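Local coordinates for inositol monophosphatase family protein (Staphylococcus aureus subsp. aureus MSSA476, PDB 4I3Y) that probably hydrolyses inositol monophosphates to inositol and phosphate with the help of magnesium ions, a reaction inhibited by lithium, at residues 97-110 / 185-197. Sequence-based numbering, arbitrary orientation.
Sequences DGTANLVKQQEDYC and YRLVGACGLDSMR. With PO4 (phosphate ion), chain C; GOL (glycerol), chain E.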
loop_
_atom_site.group_PDB
_atom_site.type_symbol
_atom_site.label_atom_id
_atom_site.label_comp_id
_atom_site.label_asym_id
_atom_site.label_seq_id
_atom_site.Cartn_x
_atom_site.Cartn_y
_atom_site.Cartn_z
ATOM N N ASP A 97 -3.715 14.117 -3.592
ATOM C CA ASP A 97 -3.074 13.301 -4.588
ATOM C C ASP A 97 -3.484 11.861 -4.224
ATOM O O ASP A 97 -3.349 11.484 -3.098
ATOM C CB ASP A 97 -1.569 13.478 -4.635
ATOM C CG ASP A 97 -0.921 12.478 -5.626
ATOM O OD1 ASP A 97 -1.332 12.519 -6.805
ATOM O OD2 ASP A 97 -0.028 11.696 -5.223
ATOM N N GLY A 98 -3.998 11.087 -5.181
ATOM C CA GLY A 98 -4.688 9.831 -4.881
ATOM C C GLY A 98 -6.170 9.975 -4.508
ATOM O O GLY A 98 -6.671 9.295 -3.591
ATOM N N THR A 99 -6.888 10.829 -5.235
ATOM C CA THR A 99 -8.341 10.975 -5.068
ATOM C C THR A 99 -9.085 9.637 -5.178
ATOM O O THR A 99 -10.037 9.398 -4.441
ATOM C CB THR A 99 -8.898 12.021 -6.073
ATOM O OG1 THR A 99 -8.100 13.215 -5.964
ATOM C CG2 THR A 99 -10.309 12.385 -5.740
ATOM N N ALA A 100 -8.652 8.746 -6.096
ATOM C CA ALA A 100 -9.340 7.458 -6.248
ATOM C C ALA A 100 -9.224 6.685 -4.938
ATOM O O ALA A 100 -10.198 6.165 -4.459
ATOM C CB ALA A 100 -8.792 6.642 -7.459
ATOM N N ASN A 101 -8.026 6.667 -4.330
ATOM C CA ASN A 101 -7.834 5.986 -3.050
ATOM C C ASN A 101 -8.613 6.678 -1.952
ATOM O O ASN A 101 -9.161 6.011 -1.079
ATOM C CB ASN A 101 -6.349 5.982 -2.646
ATOM C CG ASN A 101 -5.546 4.994 -3.420
ATOM O OD1 ASN A 101 -6.097 4.094 -4.080
ATOM N ND2 ASN A 101 -4.240 5.156 -3.388
ATOM N N LEU A 102 -8.633 8.007 -1.939
ATOM C CA LEU A 102 -9.547 8.700 -0.973
ATOM C C LEU A 102 -10.985 8.207 -1.044
ATOM O O LEU A 102 -11.595 7.884 -0.004
ATOM C CB LEU A 102 -9.492 10.241 -1.185
ATOM C CG LEU A 102 -10.576 11.071 -0.474
ATOM C CD1 LEU A 102 -10.484 10.857 1.004
ATOM C CD2 LEU A 102 -10.564 12.549 -0.812
ATOM N N VAL A 103 -11.539 8.130 -2.267
ATOM C CA VAL A 103 -12.944 7.800 -2.477
ATOM C C VAL A 103 -13.185 6.342 -2.152
ATOM O O VAL A 103 -14.128 6.013 -1.419
ATOM C CB VAL A 103 -13.396 8.125 -3.960
ATOM C CG1 VAL A 103 -14.761 7.533 -4.304
ATOM C CG2 VAL A 103 -13.430 9.622 -4.221
ATOM N N LYS A 104 -12.371 5.451 -2.745
ATOM C CA LYS A 104 -12.557 3.994 -2.551
ATOM C C LYS A 104 -12.075 3.486 -1.188
ATOM O O LYS A 104 -12.584 2.488 -0.682
ATOM C CB LYS A 104 -11.877 3.189 -3.681
ATOM C CG LYS A 104 -12.406 3.501 -5.075
ATOM C CD LYS A 104 -13.897 3.162 -5.225
ATOM C CE LYS A 104 -14.494 3.817 -6.499
ATOM N NZ LYS A 104 -15.882 3.317 -6.761
ATOM N N GLN A 105 -11.072 4.128 -0.586
ATOM C CA GLN A 105 -10.465 3.497 0.556
ATOM C C GLN A 105 -10.356 4.371 1.786
ATOM O O GLN A 105 -10.083 3.849 2.906
ATOM C CB GLN A 105 -9.053 3.002 0.205
ATOM C CG GLN A 105 -8.917 2.102 -1.059
ATOM C CD GLN A 105 -7.514 1.461 -1.056
ATOM O OE1 GLN A 105 -6.626 1.799 -1.894
ATOM N NE2 GLN A 105 -7.272 0.619 -0.058
ATOM N N GLN A 106 -10.449 5.688 1.599
ATOM C CA GLN A 106 -10.106 6.636 2.676
ATOM C C GLN A 106 -8.738 6.363 3.282
ATOM O O GLN A 106 -8.520 6.562 4.468
ATOM C CB GLN A 106 -11.179 6.665 3.764
ATOM C CG GLN A 106 -12.383 7.430 3.299
ATOM C CD GLN A 106 -13.630 6.664 3.487
ATOM O OE1 GLN A 106 -13.651 5.417 3.322
ATOM N NE2 GLN A 106 -14.715 7.384 3.818
ATOM N N GLU A 107 -7.788 5.980 2.440
ATOM C CA GLU A 107 -6.480 5.663 2.918
ATOM C C GLU A 107 -5.576 5.791 1.716
ATOM O O GLU A 107 -6.058 5.754 0.583
ATOM C CB GLU A 107 -6.411 4.224 3.450
ATOM C CG GLU A 107 -5.114 3.964 4.184
ATOM C CD GLU A 107 -5.111 2.662 4.967
ATOM O OE1 GLU A 107 -6.162 2.027 5.147
ATOM O OE2 GLU A 107 -4.034 2.295 5.458
ATOM N N ASP A 108 -4.282 5.904 1.951
ATOM C CA ASP A 108 -3.333 5.970 0.792
ATOM C C ASP A 108 -3.573 7.170 -0.113
ATOM O O ASP A 108 -3.608 7.046 -1.368
ATOM C CB ASP A 108 -3.294 4.644 -0.007
ATOM C CG ASP A 108 -2.679 3.521 0.819
ATOM O OD1 ASP A 108 -1.976 3.860 1.802
ATOM O OD2 ASP A 108 -2.852 2.333 0.500
ATOM N N TYR A 109 -3.661 8.338 0.506
ATOM C CA TYR A 109 -3.725 9.588 -0.292
ATOM C C TYR A 109 -2.946 10.648 0.489
ATOM O O TYR A 109 -2.744 10.489 1.672
ATOM C CB TYR A 109 -5.193 10.020 -0.661
ATOM C CG TYR A 109 -6.012 10.311 0.558
ATOM C CD1 TYR A 109 -6.042 11.598 1.129
ATOM C CD2 TYR A 109 -6.666 9.301 1.237
ATOM C CE1 TYR A 109 -6.732 11.868 2.307
ATOM C CE2 TYR A 109 -7.383 9.580 2.420
ATOM C CZ TYR A 109 -7.406 10.857 2.947
ATOM O OH TYR A 109 -8.125 11.116 4.125
ATOM N N CYS A 110 -2.557 11.757 -0.161
ATOM C CA CYS A 110 -1.754 12.754 0.465
ATOM C C CYS A 110 -2.087 14.133 -0.107
ATOM O O CYS A 110 -2.863 14.269 -1.082
ATOM C CB CYS A 110 -0.247 12.411 0.233
ATOM S SG CYS A 110 0.242 12.310 -1.534
ATOM N N TYR A 185 6.821 -6.357 -7.259
ATOM C CA TYR A 185 6.018 -5.201 -7.664
ATOM C C TYR A 185 4.993 -4.887 -6.574
ATOM O O TYR A 185 4.358 -5.803 -6.036
ATOM C CB TYR A 185 5.251 -5.536 -8.957
ATOM C CG TYR A 185 4.147 -4.586 -9.338
ATOM C CD1 TYR A 185 4.423 -3.448 -10.069
ATOM C CD2 TYR A 185 2.812 -4.839 -8.982
ATOM C CE1 TYR A 185 3.421 -2.565 -10.433
ATOM C CE2 TYR A 185 1.794 -3.922 -9.306
ATOM C CZ TYR A 185 2.096 -2.792 -10.055
ATOM O OH TYR A 185 1.098 -1.872 -10.494
ATOM N N ARG A 186 4.780 -3.596 -6.336
ATOM C CA ARG A 186 3.860 -3.130 -5.345
ATOM C C ARG A 186 3.215 -1.852 -5.945
ATOM O O ARG A 186 3.809 -1.175 -6.817
ATOM C CB ARG A 186 4.581 -2.968 -3.934
ATOM C CG ARG A 186 3.996 -3.987 -2.897
ATOM C CD ARG A 186 4.853 -4.860 -1.986
ATOM N NE ARG A 186 4.871 -5.984 -2.772
ATOM C CZ ARG A 186 5.410 -7.173 -2.661
ATOM N NH1 ARG A 186 6.041 -7.691 -1.621
ATOM N NH2 ARG A 186 5.291 -7.834 -3.782
ATOM N N LEU A 187 2.013 -1.504 -5.496
ATOM C CA LEU A 187 1.471 -0.181 -5.842
ATOM C C LEU A 187 0.655 0.407 -4.743
ATOM O O LEU A 187 -0.399 -0.159 -4.359
ATOM C CB LEU A 187 0.687 -0.218 -7.154
ATOM C CG LEU A 187 0.006 1.074 -7.643
ATOM C CD1 LEU A 187 0.995 2.190 -8.035
ATOM C CD2 LEU A 187 -0.786 0.747 -8.881
ATOM N N VAL A 188 1.074 1.565 -4.250
ATOM C CA VAL A 188 0.220 2.331 -3.281
ATOM C C VAL A 188 -0.945 3.062 -4.028
ATOM O O VAL A 188 -2.095 3.092 -3.546
ATOM C CB VAL A 188 1.065 3.364 -2.480
ATOM C CG1 VAL A 188 0.213 4.093 -1.472
ATOM C CG2 VAL A 188 2.264 2.689 -1.768
ATOM N N GLY A 189 -0.616 3.687 -5.161
ATOM C CA GLY A 189 -1.604 4.348 -5.985
ATOM C C GLY A 189 -1.796 5.850 -5.796
ATOM O O GLY A 189 -2.738 6.452 -6.364
ATOM N N ALA A 190 -0.929 6.461 -4.989
ATOM C CA ALA A 190 -0.792 7.907 -4.960
ATOM C C ALA A 190 0.630 8.266 -5.368
ATOM O O ALA A 190 1.560 7.863 -4.724
ATOM C CB ALA A 190 -1.115 8.433 -3.535
ATOM N N CYS A 191 0.817 9.067 -6.414
ATOM C CA CYS A 191 2.171 9.410 -6.888
ATOM C C CYS A 191 3.086 9.884 -5.756
ATOM O O CYS A 191 4.227 9.463 -5.656
ATOM C CB CYS A 191 2.124 10.491 -7.973
ATOM S SG CYS A 191 3.728 10.804 -8.742
ATOM N N GLY A 192 2.595 10.811 -4.936
ATOM C CA GLY A 192 3.416 11.290 -3.847
ATOM C C GLY A 192 3.781 10.251 -2.835
ATOM O O GLY A 192 4.829 10.327 -2.248
ATOM N N LEU A 193 2.903 9.280 -2.583
ATOM C CA LEU A 193 3.223 8.250 -1.605
ATOM C C LEU A 193 4.155 7.179 -2.170
ATOM O O LEU A 193 5.113 6.691 -1.485
ATOM C CB LEU A 193 1.912 7.578 -1.112
ATOM C CG LEU A 193 1.094 8.574 -0.233
ATOM C CD1 LEU A 193 -0.118 7.809 0.295
ATOM C CD2 LEU A 193 1.860 9.244 0.929
ATOM N N ASP A 194 3.861 6.743 -3.396
ATOM C CA ASP A 194 4.749 5.789 -4.028
ATOM C C ASP A 194 6.128 6.482 -4.169
ATOM O O ASP A 194 7.182 5.804 -4.069
ATOM C CB ASP A 194 4.240 5.387 -5.436
ATOM C CG ASP A 194 3.072 4.400 -5.412
ATOM O OD1 ASP A 194 3.292 3.151 -5.217
ATOM O OD2 ASP A 194 1.926 4.890 -5.691
ATOM N N SER A 195 6.159 7.821 -4.376
ATOM C CA SER A 195 7.494 8.521 -4.455
ATOM C C SER A 195 8.227 8.482 -3.152
ATOM O O SER A 195 9.432 8.210 -3.101
ATOM C CB SER A 195 7.360 9.954 -4.923
ATOM O OG SER A 195 6.815 9.924 -6.228
ATOM N N MET A 196 7.486 8.692 -2.066
ATOM C CA MET A 196 8.119 8.693 -0.752
ATOM C C MET A 196 8.630 7.297 -0.390
ATOM O O MET A 196 9.599 7.168 0.360
ATOM C CB MET A 196 7.161 9.155 0.348
ATOM C CG MET A 196 6.881 10.647 0.384
ATOM S SD MET A 196 8.387 11.716 0.427
ATOM C CE MET A 196 8.302 12.289 -1.277
ATOM N N ARG A 197 7.976 6.244 -0.881
ATOM C CA ARG A 197 8.555 4.875 -0.649
ATOM C C ARG A 197 9.938 4.772 -1.329
ATOM O O ARG A 197 10.837 4.112 -0.823
ATOM C CB ARG A 197 7.619 3.823 -1.146
ATOM C CG ARG A 197 6.257 3.926 -0.457
ATOM C CD ARG A 197 5.953 2.586 0.197
ATOM N NE ARG A 197 4.679 2.643 0.890
ATOM C CZ ARG A 197 4.072 1.572 1.399
ATOM N NH1 ARG A 197 4.616 0.354 1.364
ATOM N NH2 ARG A 197 2.920 1.726 1.962
HETATM P P PO4 C . -5.312 13.233 -8.226
HETATM O O1 PO4 C . -5.473 13.229 -9.751
HETATM O O2 PO4 C . -5.425 11.807 -7.630
HETATM O O3 PO4 C . -3.934 13.803 -7.988
HETATM O O4 PO4 C . -6.513 14.049 -7.648
HETATM C C1 GOL E . -1.847 7.880 -9.490
HETATM O O1 GOL E . -2.935 6.972 -9.315
HETATM C C2 GOL E . -2.536 9.214 -9.325
HETATM O O2 GOL E . -3.316 9.407 -10.497
HETATM C C3 GOL E . -1.466 10.272 -9.237
HETATM O O3 GOL E . -1.168 10.292 -7.852
HETATM O O HOH W 1 -5.515 6.821 -6.057
HETATM O O HOH W 2 -3.608 1.479 -1.848
#
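Asp97 OD2 accepts a nearly straight hydrogen bond from Gly192 N (2.8 Å, 175°) in the first turn of helix 191-200. CG of Asp97 lies anti to the backbone N (chi1 174°), which sends the carboxylate to that helix's N-terminus. Glycerol O3 accepts from Cys191 N (2.7 Å). Gly98 N, at the N-cap of helix 99-105, and Thr99 N, in its first turn, both bind phosphate O2. Asn101 ND2 joins two carbonyls: Asp108 O at 2.8 Å, close to the amide plane, and Val188 O across the contact at 3.0 Å, on a more bent bond (139°). Asn101 OD1 accepts from Arg186 of the second subunit, and Asp108 OD2 forms a salt bridge with its Arg197, extending the contact to the dimer interface. Ala190 CB sits against Asp108 O; the Val188 and Asp108 side chains cross at about a right angle. Leu193 CD1 meets the Asp108-Tyr109 peptide and CD2 meets Cys110 CB (3.9 Å), at the start of strand 110-117. Asp97-Gly98-Thr99 closes the family's Asp-Pro-Ile-Asp-Gly-Thr signature beside magnesium: the N-terminus of 191-200 would help offset the charge of Asp97, and that of 99-105 the phosphate's, consistent with a substrate-phosphate site.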